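Local coordinates for protein Dot/Icm T4SS effector (Legionella pneumophila, PDB 6VVE) that is a Legionella effector kinase activated by host inositol hexakisphosphate, and holds ADP and manganese in its nucleotide site, at residues 45-50 and 115-120; 79-84 and 95-100; 230-235 and 285-290. All blocks are in the same frame, centred on the assembly; numbering follows the deposited sequence. Where two conformers were deposited one is given.

From the N terminus, the chain first builds a four-stranded antiparallel sheet. Its last strand, 44-53, starts contact 1. That contact closes only when helix 102-121 packs against residues 45-50. Contact 2 is nested inside this loop: residues 79-84 and 95-100 pair across the hairpin of strands 82-88 and 91-96, beside ADP. Strand 91-96 of the hairpin is followed by helix 102-121, which carries the second half of contact 1; the two contacts do not touch. Contact 3 follows in series and joins helix 231-239 to the start of helix 288-299 in the helical C-terminal part. Contacts 2 and 3 lie on opposite sides of the chain's centre, with their own centres about 31 Å apart.

Contact 1 of 3, residues 45-50 and 115-120; sequences PMDYVL and QQFFLK
K120 brings the polar part of this contact together with one atom, NZ. It donates to Y48 O over 2.6 Å. The C=O...N angle is 162°, so the nitrogen stands nearly in line with the carbonyl. The same NZ makes a salt bridge to D47 OD1 at 3.2 Å, met on the syn side but tilted out of the carboxylate plane. OD1 has a second donor, because Y48 N reaches D47 OD1 at 2.7 Å from the same face of that plane. The other oxygen, D47 OD2, is hydrogen-bonded to Y121 OH. With both oxygens held, the carboxylate has little room to turn. The lysine ammonium nearby would probably favour the ionised form of D47. NZ of K120 also sits over one face of the Y48 ring, 4.3 Å from its centroid, in a cation-pi contact. The lysine chain gets there by staying fully extended from its first torsion on (chi1 178°). On the way K120 CD passes V49 CG1 at 3.7 Å.

The apolar layer centres on V49, which is buried. Its CG1 lies over the F117 ring, 3.6 Å from the centroid and 11° off the normal, a CH-pi contact. The other methyl, V49 CG2, meets Q116 CG at 3.7 Å. D47 CB touches F117 CE1 at 3.7 Å, and the backbone of D47 and Y48 runs along the edge of that ring.

Strand and helix segments run almost perpendicular to each other. The strand is an outermost one of its sheet and pairs with strand 34-41, where M46 and D47 form a classic beta bulge opposite R39. The Y48 side chain also touches helix 5-8. Elsewhere on helix 102-121, F118 and L119 pack on L172 of helix 159-174.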
loop_
_atom_site.group_PDB
_atom_site.type_symbol
_atom_site.label_atom_id
_atom_site.label_comp_id
_atom_site.label_asym_id
_atom_site.label_seq_id
_atom_site.Cartn_x
_atom_site.Cartn_y
_atom_site.Cartn_z
ATOM N N PRO A 45 -7.655 -16.433 20.172
ATOM C CA PRO A 45 -7.554 -15.123 19.507
ATOM C C PRO A 45 -6.321 -14.387 20.009
ATOM O O PRO A 45 -6.085 -14.300 21.218
ATOM C CB PRO A 45 -8.851 -14.404 19.904
ATOM C CG PRO A 45 -9.619 -15.361 20.805
ATOM C CD PRO A 45 -8.661 -16.431 21.252
HETATM N N MSE A 46 -5.542 -13.853 19.076
HETATM C CA MSE A 46 -4.282 -13.215 19.426
HETATM C C MSE A 46 -4.284 -11.712 19.176
HETATM O O MSE A 46 -3.859 -10.937 20.034
HETATM C CB MSE A 46 -3.128 -13.853 18.644
HETATM C CG MSE A 46 -2.850 -15.305 18.998
HETATM SE SE MSE A 46 -2.477 -15.593 20.894
HETATM C CE MSE A 46 -1.158 -14.163 21.154
ATOM N N ASP A 47 -4.764 -11.293 18.011
ATOM C CA ASP A 47 -4.743 -9.875 17.672
ATOM C C ASP A 47 -5.829 -9.595 16.648
ATOM O O ASP A 47 -6.416 -10.513 16.067
ATOM C CB ASP A 47 -3.361 -9.460 17.147
ATOM C CG ASP A 47 -3.095 -7.988 17.303
ATOM O OD1 ASP A 47 -3.983 -7.266 17.817
ATOM O OD2 ASP A 47 -1.990 -7.558 16.913
ATOM N N TYR A 48 -6.073 -8.302 16.420
ATOM C CA TYR A 48 -7.109 -7.855 15.501
ATOM C C TYR A 48 -6.636 -6.626 14.733
ATOM O O TYR A 48 -5.690 -5.939 15.128
ATOM C CB TYR A 48 -8.412 -7.522 16.250
ATOM C CG TYR A 48 -8.252 -6.387 17.233
ATOM C CD1 TYR A 48 -7.839 -6.625 18.541
ATOM C CD2 TYR A 48 -8.503 -5.072 16.854
ATOM C CE1 TYR A 48 -7.686 -5.590 19.440
ATOM C CE2 TYR A 48 -8.353 -4.029 17.748
ATOM C CZ TYR A 48 -7.944 -4.292 19.039
ATOM O OH TYR A 48 -7.792 -3.256 19.932
ATOM N N VAL A 49 -7.310 -6.364 13.618
ATOM C CA VAL A 49 -7.122 -5.144 12.847
ATOM C C VAL A 49 -8.490 -4.624 12.422
ATOM O O VAL A 49 -9.423 -5.396 12.187
ATOM C CB VAL A 49 -6.231 -5.358 11.606
ATOM C CG1 VAL A 49 -4.810 -5.717 12.034
ATOM C CG2 VAL A 49 -6.833 -6.426 10.695
ATOM N N LEU A 50 -8.604 -3.305 12.322
ATOM C CA LEU A 50 -9.834 -2.662 11.876
ATOM C C LEU A 50 -9.847 -2.624 10.352
ATOM O O LEU A 50 -8.846 -2.242 9.723
ATOM C CB LEU A 50 -9.936 -1.255 12.457
ATOM C CG LEU A 50 -11.007 -0.322 11.901
ATOM C CD1 LEU A 50 -12.400 -0.938 11.952
ATOM C CD2 LEU A 50 -10.983 1.002 12.680
ATOM N N GLN A 115 -1.392 -8.646 5.270
ATOM C CA GLN A 115 -0.718 -7.391 4.956
ATOM C C GLN A 115 -1.215 -6.268 5.856
ATOM O O GLN A 115 -0.435 -5.402 6.267
ATOM C CB GLN A 115 -0.917 -7.054 3.477
ATOM C CG GLN A 115 -0.161 -8.019 2.553
ATOM C CD GLN A 115 -0.614 -7.940 1.114
ATOM O OE1 GLN A 115 -1.322 -7.015 0.714
ATOM N NE2 GLN A 115 -0.201 -8.915 0.321
ATOM N N GLN A 116 -2.509 -6.272 6.178
ATOM C CA GLN A 116 -3.030 -5.312 7.145
ATOM C C GLN A 116 -2.315 -5.451 8.485
ATOM O O GLN A 116 -1.965 -4.447 9.120
ATOM C CB GLN A 116 -4.533 -5.509 7.318
ATOM C CG GLN A 116 -5.232 -4.395 8.094
ATOM C CD GLN A 116 -5.594 -3.209 7.208
ATOM O OE1 GLN A 116 -4.730 -2.591 6.592
ATOM N NE2 GLN A 116 -6.879 -2.906 7.129
ATOM N N PHE A 117 -2.083 -6.688 8.932
ATOM C CA PHE A 117 -1.369 -6.884 10.192
ATOM C C PHE A 117 0.065 -6.373 10.102
ATOM O O PHE A 117 0.580 -5.771 11.050
ATOM C CB PHE A 117 -1.377 -8.361 10.596
ATOM C CG PHE A 117 -2.594 -8.761 11.381
ATOM C CD1 PHE A 117 -2.662 -8.508 12.745
ATOM C CD2 PHE A 117 -3.667 -9.378 10.762
ATOM C CE1 PHE A 117 -3.779 -8.869 13.478
ATOM C CE2 PHE A 117 -4.790 -9.730 11.484
ATOM C CZ PHE A 117 -4.849 -9.477 12.844
ATOM N N PHE A 118 0.729 -6.610 8.969
ATOM C CA PHE A 118 2.052 -6.028 8.761
ATOM C C PHE A 118 1.999 -4.513 8.913
ATOM O O PHE A 118 2.822 -3.918 9.620
ATOM C CB PHE A 118 2.588 -6.405 7.378
ATOM C CG PHE A 118 3.869 -5.702 7.016
ATOM C CD1 PHE A 118 3.848 -4.428 6.455
ATOM C CD2 PHE A 118 5.092 -6.309 7.243
ATOM C CE1 PHE A 118 5.021 -3.777 6.139
ATOM C CE2 PHE A 118 6.275 -5.657 6.919
ATOM C CZ PHE A 118 6.236 -4.396 6.368
ATOM N N LEU A 119 1.021 -3.872 8.258
ATOM C CA LEU A 119 0.903 -2.422 8.341
ATOM C C LEU A 119 0.698 -1.968 9.779
ATOM O O LEU A 119 1.325 -0.997 10.224
ATOM C CB LEU A 119 -0.243 -1.933 7.455
ATOM C CG LEU A 119 -0.091 -2.134 5.954
ATOM C CD1 LEU A 119 -1.362 -1.646 5.220
ATOM C CD2 LEU A 119 1.135 -1.430 5.424
ATOM N N LYS A 120 -0.170 -2.661 10.522
ATOM C CA LYS A 120 -0.397 -2.300 11.916
ATOM C C LYS A 120 0.884 -2.421 12.732
ATOM O O LYS A 120 1.229 -1.519 13.508
ATOM C CB LYS A 120 -1.506 -3.170 12.513
ATOM C CG LYS A 120 -1.767 -2.900 13.987
ATOM C CD LYS A 120 -2.903 -3.751 14.527
ATOM C CE LYS A 120 -3.003 -3.625 16.044
ATOM N NZ LYS A 120 -4.218 -4.291 16.587
#

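Contact 2 of 3, residues 79-84 and 95-100; sequences GEQGTV and VSRGRH. With ADP (adenosine-5'-diphosphate), chain C.
R97 lies across Q81 and E80 and can be followed outward. Its CB is 3.4 Å from Q81 OE1. CG passes beside the carbonyl of Q81. CD then lies 3.6 Å from E80 O. The chain bends at its third torsion (chi3 55°), and this brings R97 NH1 to E80 O, a weak hydrogen bond of 3.4 Å. The Q81 and R97 side chains cross at about a right angle.

The firmer bonds are in the backbone. R97 N donates to Q81 O at 3.0 Å, from above the carbonyl plane. T83 and V95 form an antiparallel hydrogen-bonded pair: V95 N meets T83 O at 2.9 Å, and T83 N meets V95 O at 3.1 Å. G82 and S96 are the neighbouring non-hydrogen-bonded pair. S96 OG accepts from G98 N in an ST turn, which bends the chain as it leaves the strand.

Residues 79-84 belong to the glycine-rich loop of the kinase fold. G79 CA comes within 3.1 Å of ADP O2B. V84 CG2 lies 3.7 Å from ADP O4', where the valine covers the ribose and the start of the base. The Q81 side chain also lies close to the bound manganese. The chemistry implies a loop tied to strand 91-96 mainly through its main chain, with weak side-chain bonds from S96 and R97 added on the side away from the nucleotide.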
loop_
_atom_site.group_PDB
_atom_site.type_symbol
_atom_site.label_atom_id
_atom_site.label_comp_id
_atom_site.label_asym_id
_atom_site.label_seq_id
_atom_site.Cartn_x
_atom_site.Cartn_y
_atom_site.Cartn_z
ATOM N N GLY A 79 -12.099 3.487 -12.954
ATOM C CA GLY A 79 -10.813 3.314 -13.592
ATOM C C GLY A 79 -10.888 2.373 -14.775
ATOM O O GLY A 79 -11.946 2.231 -15.395
ATOM N N GLU A 80 -9.772 1.722 -15.100
ATOM C CA GLU A 80 -9.770 0.781 -16.213
ATOM C C GLU A 80 -10.458 -0.527 -15.845
ATOM O O GLU A 80 -11.145 -1.125 -16.683
ATOM C CB GLU A 80 -8.334 0.506 -16.669
ATOM C CG GLU A 80 -7.671 1.663 -17.400
ATOM C CD GLU A 80 -8.334 1.967 -18.731
ATOM O OE1 GLU A 80 -8.872 1.029 -19.359
ATOM O OE2 GLU A 80 -8.328 3.147 -19.143
ATOM N N GLN A 81 -10.308 -0.971 -14.598
ATOM C CA GLN A 81 -10.706 -2.313 -14.202
ATOM C C GLN A 81 -11.858 -2.345 -13.206
ATOM O O GLN A 81 -12.114 -3.399 -12.609
ATOM C CB GLN A 81 -9.503 -3.060 -13.614
ATOM C CG GLN A 81 -8.646 -3.782 -14.639
ATOM C CD GLN A 81 -9.373 -4.951 -15.282
ATOM O OE1 GLN A 81 -10.557 -5.179 -15.027
ATOM N NE2 GLN A 81 -8.664 -5.702 -16.117
ATOM N N GLY A 82 -12.568 -1.243 -13.010
ATOM C CA GLY A 82 -13.700 -1.291 -12.104
ATOM C C GLY A 82 -14.365 0.057 -11.944
ATOM O O GLY A 82 -13.917 1.075 -12.484
ATOM N N THR A 83 -15.467 0.035 -11.191
ATOM C CA THR A 83 -16.218 1.220 -10.806
ATOM C C THR A 83 -16.374 1.202 -9.294
ATOM O O THR A 83 -16.653 0.151 -8.712
ATOM C CB THR A 83 -17.594 1.261 -11.477
ATOM O OG1 THR A 83 -17.434 1.177 -12.899
ATOM C CG2 THR A 83 -18.324 2.552 -11.125
ATOM N N VAL A 84 -16.198 2.359 -8.663
ATOM C CA VAL A 84 -16.219 2.479 -7.208
ATOM C C VAL A 84 -17.450 3.274 -6.802
ATOM O O VAL A 84 -17.660 4.396 -7.281
ATOM C CB VAL A 84 -14.937 3.142 -6.675
ATOM C CG1 VAL A 84 -14.980 3.254 -5.155
ATOM C CG2 VAL A 84 -13.713 2.357 -7.131
ATOM N N VAL A 95 -16.558 -2.597 -7.867
ATOM C CA VAL A 95 -17.002 -3.708 -8.700
ATOM C C VAL A 95 -15.982 -3.862 -9.820
ATOM O O VAL A 95 -15.908 -3.019 -10.726
ATOM C CB VAL A 95 -18.413 -3.473 -9.260
ATOM C CG1 VAL A 95 -18.766 -4.542 -10.285
ATOM C CG2 VAL A 95 -19.431 -3.452 -8.136
ATOM N N SER A 96 -15.198 -4.932 -9.767
ATOM C CA SER A 96 -14.173 -5.164 -10.770
ATOM C C SER A 96 -14.768 -5.826 -12.010
ATOM O O SER A 96 -15.825 -6.459 -11.966
ATOM C CB SER A 96 -13.055 -6.036 -10.206
ATOM O OG SER A 96 -12.144 -6.410 -11.221
ATOM N N ARG A 97 -14.065 -5.665 -13.129
ATOM C CA ARG A 97 -14.482 -6.225 -14.406
ATOM C C ARG A 97 -14.022 -7.664 -14.608
ATOM O O ARG A 97 -14.326 -8.257 -15.649
ATOM C CB ARG A 97 -13.956 -5.357 -15.558
ATOM C CG ARG A 97 -14.683 -4.031 -15.723
ATOM C CD ARG A 97 -14.085 -3.186 -16.852
ATOM N NE ARG A 97 -14.031 -3.906 -18.121
ATOM C CZ ARG A 97 -12.915 -4.383 -18.674
ATOM N NH1 ARG A 97 -11.738 -4.212 -18.080
ATOM N NH2 ARG A 97 -12.978 -5.026 -19.830
ATOM N N GLY A 98 -13.300 -8.241 -13.643
ATOM C CA GLY A 98 -12.783 -9.581 -13.799
ATOM C C GLY A 98 -13.764 -10.661 -13.375
ATOM O O GLY A 98 -14.733 -10.410 -12.661
ATOM N N ARG A 99 -13.490 -11.882 -13.833
ATOM C CA ARG A 99 -14.280 -13.061 -13.483
ATOM C C ARG A 99 -13.318 -14.126 -12.972
ATOM O O ARG A 99 -12.483 -14.627 -13.730
ATOM C CB ARG A 99 -15.079 -13.573 -14.678
ATOM C CG ARG A 99 -15.665 -14.969 -14.493
ATOM C CD ARG A 99 -16.647 -15.031 -13.326
ATOM N NE ARG A 99 -17.052 -16.406 -13.025
ATOM C CZ ARG A 99 -17.987 -16.738 -12.141
ATOM N NH1 ARG A 99 -18.628 -15.796 -11.463
ATOM N NH2 ARG A 99 -18.283 -18.013 -11.936
ATOM N N HIS A 100 -13.444 -14.484 -11.702
ATOM C CA HIS A 100 -12.603 -15.490 -11.077
ATOM C C HIS A 100 -13.448 -16.304 -10.106
ATOM O O HIS A 100 -14.526 -15.864 -9.696
ATOM C CB HIS A 100 -11.425 -14.854 -10.331
ATOM C CG HIS A 100 -10.683 -13.832 -11.132
ATOM N ND1 HIS A 100 -11.103 -12.524 -11.240
ATOM C CD2 HIS A 100 -9.549 -13.924 -11.866
ATOM C CE1 HIS A 100 -10.260 -11.855 -12.003
ATOM N NE2 HIS A 100 -9.308 -12.681 -12.397
HETATM P PB ADP C . -7.690 2.956 -10.798
HETATM O O1B ADP C . -6.291 3.534 -10.722
HETATM O O2B ADP C . -8.692 3.889 -11.427
HETATM O O3B ADP C . -7.757 1.526 -11.306
HETATM P PA ADP C . -9.647 2.532 -8.781
HETATM O O1A ADP C . -9.525 1.763 -7.492
HETATM O O2A ADP C . -10.405 1.934 -9.936
HETATM O O3A ADP C . -8.139 2.850 -9.248
HETATM O "O5'" ADP C . -10.304 3.945 -8.413
HETATM C "C5'" ADP C . -10.892 4.780 -9.397
HETATM C "C4'" ADP C . -11.394 6.043 -8.747
HETATM O "O4'" ADP C . -12.396 5.768 -7.749
HETATM C "C3'" ADP C . -10.280 6.852 -8.040
HETATM O "O3'" ADP C . -9.632 7.768 -8.880
HETATM C "C2'" ADP C . -11.048 7.550 -6.897
HETATM O "O2'" ADP C . -11.488 8.829 -7.313
HETATM C "C1'" ADP C . -12.250 6.630 -6.613
HETATM N N9 ADP C . -11.945 5.858 -5.392
HETATM C C8 ADP C . -11.324 4.659 -5.365
HETATM N N7 ADP C . -11.181 4.222 -4.087
HETATM C C5 ADP C . -11.719 5.156 -3.286
HETATM C C6 ADP C . -11.903 5.321 -1.831
HETATM N N6 ADP C . -11.474 4.365 -0.985
HETATM N N1 ADP C . -12.516 6.446 -1.385
HETATM C C2 ADP C . -12.950 7.406 -2.235
HETATM N N3 ADP C . -12.812 7.311 -3.570
HETATM C C4 ADP C . -12.221 6.233 -4.145
#

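Contact 3 of 3, residues 230-235 and 285-290; sequences DQWLYV and SLPKKL
W232 pushes the far end of its six-membered ring between L290, L286 and P287. This is buried apolar packing in the helical C-terminal lobe of the kinase. It joins the first turn of helix 231-239 to the loop and first turn of helix 288-299. No hydrogen bond crosses it.

The closest approach of the indole is W232 CH2 to L290 CD2, at 3.6 Å, with the two side chains at about a right angle. L286 CD2 comes to the ring edge, 4.1 Å from W232 CH2. P287 CD also lies near the ring plane, 4.1 Å from W232 CZ3. The indole is placed by its first torsion (chi1 63°), which sets CG between the backbone N and the carbonyl carbon. One ring face then lies against L233, whose CB stands over it. At the polar end, W232 NE1 is hydrogen-bonded to S269 OG, which helps to fix the turn of the ring.

P287 takes the N-cap position of helix 288-299 and packs on V166 of helix 159-174. The hydroxyl of S285 is bonded to Y240 O, and its backbone N to N237 OD1, so the incoming loop is tied to the region at the end of helix 231-239. L233 completes the contact with one methyl: its CD1 touches L286 CD2 at 3.9 Å and lies 3.6 Å from S285 O.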
loop_
_atom_site.group_PDB
_atom_site.type_symbol
_atom_site.label_atom_id
_atom_site.label_comp_id
_atom_site.label_asym_id
_atom_site.label_seq_id
_atom_site.Cartn_x
_atom_site.Cartn_y
_atom_site.Cartn_z
ATOM N N ASP A 230 12.515 -0.215 -4.745
ATOM C CA ASP A 230 12.863 1.193 -4.878
ATOM C C ASP A 230 11.661 2.048 -5.247
ATOM O O ASP A 230 11.822 3.221 -5.591
ATOM C CB ASP A 230 13.970 1.374 -5.927
ATOM C CG ASP A 230 15.283 0.709 -5.504
ATOM O OD1 ASP A 230 15.433 0.400 -4.296
ATOM O OD2 ASP A 230 16.156 0.494 -6.377
ATOM N N GLN A 231 10.460 1.477 -5.193
ATOM C CA GLN A 231 9.246 2.202 -5.552
ATOM C C GLN A 231 9.173 3.543 -4.841
ATOM O O GLN A 231 8.936 4.584 -5.472
ATOM C CB GLN A 231 8.036 1.329 -5.197
ATOM C CG GLN A 231 6.717 1.767 -5.749
ATOM C CD GLN A 231 5.633 0.747 -5.462
ATOM O OE1 GLN A 231 5.281 0.505 -4.307
ATOM N NE2 GLN A 231 5.128 0.118 -6.509
ATOM N N TRP A 232 9.365 3.530 -3.521
ATOM C CA TRP A 232 9.271 4.750 -2.725
ATOM C C TRP A 232 10.151 5.859 -3.292
ATOM O O TRP A 232 9.781 7.041 -3.254
ATOM C CB TRP A 232 9.685 4.449 -1.280
ATOM C CG TRP A 232 11.115 4.018 -1.186
ATOM C CD1 TRP A 232 11.601 2.751 -1.343
ATOM C CD2 TRP A 232 12.246 4.853 -0.925
ATOM N NE1 TRP A 232 12.973 2.749 -1.200
ATOM C CE2 TRP A 232 13.388 4.029 -0.941
ATOM C CE3 TRP A 232 12.407 6.219 -0.693
ATOM C CZ2 TRP A 232 14.669 4.528 -0.712
ATOM C CZ3 TRP A 232 13.688 6.713 -0.462
ATOM C CH2 TRP A 232 14.796 5.870 -0.478
ATOM N N LEU A 233 11.325 5.498 -3.815
ATOM C CA LEU A 233 12.247 6.504 -4.331
ATOM C C LEU A 233 11.713 7.137 -5.605
ATOM O O LEU A 233 11.879 8.352 -5.815
ATOM C CB LEU A 233 13.612 5.870 -4.577
ATOM C CG LEU A 233 14.747 6.778 -5.038
ATOM C CD1 LEU A 233 15.134 7.755 -3.947
ATOM C CD2 LEU A 233 15.955 5.937 -5.471
ATOM N N TYR A 234 11.073 6.336 -6.468
ATOM C CA TYR A 234 10.540 6.876 -7.716
ATOM C C TYR A 234 9.448 7.907 -7.442
ATOM O O TYR A 234 9.405 8.970 -8.077
ATOM C CB TYR A 234 9.970 5.760 -8.589
ATOM C CG TYR A 234 10.879 4.575 -8.827
ATOM C CD1 TYR A 234 12.257 4.671 -8.662
ATOM C CD2 TYR A 234 10.356 3.360 -9.255
ATOM C CE1 TYR A 234 13.079 3.586 -8.877
ATOM C CE2 TYR A 234 11.173 2.268 -9.494
ATOM C CZ TYR A 234 12.529 2.381 -9.288
ATOM O OH TYR A 234 13.324 1.286 -9.512
ATOM N N VAL A 235 8.551 7.602 -6.499
ATOM C CA VAL A 235 7.473 8.528 -6.168
ATOM C C VAL A 235 8.046 9.850 -5.670
ATOM O O VAL A 235 7.655 10.935 -6.129
ATOM C CB VAL A 235 6.526 7.897 -5.129
ATOM C CG1 VAL A 235 5.455 8.891 -4.715
ATOM C CG2 VAL A 235 5.896 6.622 -5.680
ATOM N N SER A 285 16.934 12.790 -4.999
ATOM C CA SER A 285 16.380 13.421 -3.811
ATOM C C SER A 285 16.020 12.351 -2.787
ATOM O O SER A 285 15.817 11.179 -3.117
ATOM C CB SER A 285 15.137 14.248 -4.162
ATOM O OG SER A 285 15.473 15.262 -5.085
ATOM N N LEU A 286 15.925 12.773 -1.534
ATOM C CA LEU A 286 15.546 11.889 -0.445
ATOM C C LEU A 286 14.634 12.658 0.506
ATOM O O LEU A 286 14.819 13.863 0.692
ATOM C CB LEU A 286 16.772 11.377 0.326
ATOM C CG LEU A 286 17.769 10.514 -0.434
ATOM C CD1 LEU A 286 18.992 10.255 0.434
ATOM C CD2 LEU A 286 17.135 9.211 -0.870
ATOM N N PRO A 287 13.657 11.981 1.108
ATOM C CA PRO A 287 12.870 12.640 2.164
ATOM C C PRO A 287 13.797 13.239 3.209
ATOM O O PRO A 287 14.848 12.679 3.525
ATOM C CB PRO A 287 12.019 11.500 2.736
ATOM C CG PRO A 287 11.891 10.529 1.598
ATOM C CD PRO A 287 13.210 10.596 0.867
ATOM N N LYS A 288 13.398 14.393 3.743
ATOM C CA LYS A 288 14.271 15.126 4.653
ATOM C C LYS A 288 14.737 14.252 5.812
ATOM O O LYS A 288 15.914 14.279 6.183
ATOM C CB LYS A 288 13.553 16.371 5.177
ATOM C CG LYS A 288 14.485 17.400 5.793
ATOM C CD LYS A 288 13.709 18.580 6.371
ATOM C CE LYS A 288 14.591 19.816 6.497
ATOM N NZ LYS A 288 15.828 19.552 7.281
ATOM N N LYS A 289 13.830 13.460 6.391
ATOM C CA LYS A 289 14.185 12.682 7.574
ATOM C C LYS A 289 15.149 11.556 7.236
ATOM O O LYS A 289 16.002 11.207 8.061
ATOM C CB LYS A 289 12.931 12.114 8.238
ATOM C CG LYS A 289 13.215 11.414 9.551
ATOM C CD LYS A 289 11.936 10.980 10.259
ATOM C CE LYS A 289 12.242 10.443 11.653
ATOM N NZ LYS A 289 11.001 10.105 12.406
ATOM N N LEU A 290 15.033 10.974 6.036
ATOM C CA LEU A 290 15.950 9.903 5.657
ATOM C C LEU A 290 17.353 10.450 5.427
ATOM O O LEU A 290 18.338 9.859 5.880
ATOM C CB LEU A 290 15.435 9.178 4.413
ATOM C CG LEU A 290 16.324 8.058 3.874
ATOM C CD1 LEU A 290 16.574 7.006 4.939
ATOM C CD2 LEU A 290 15.702 7.436 2.629
#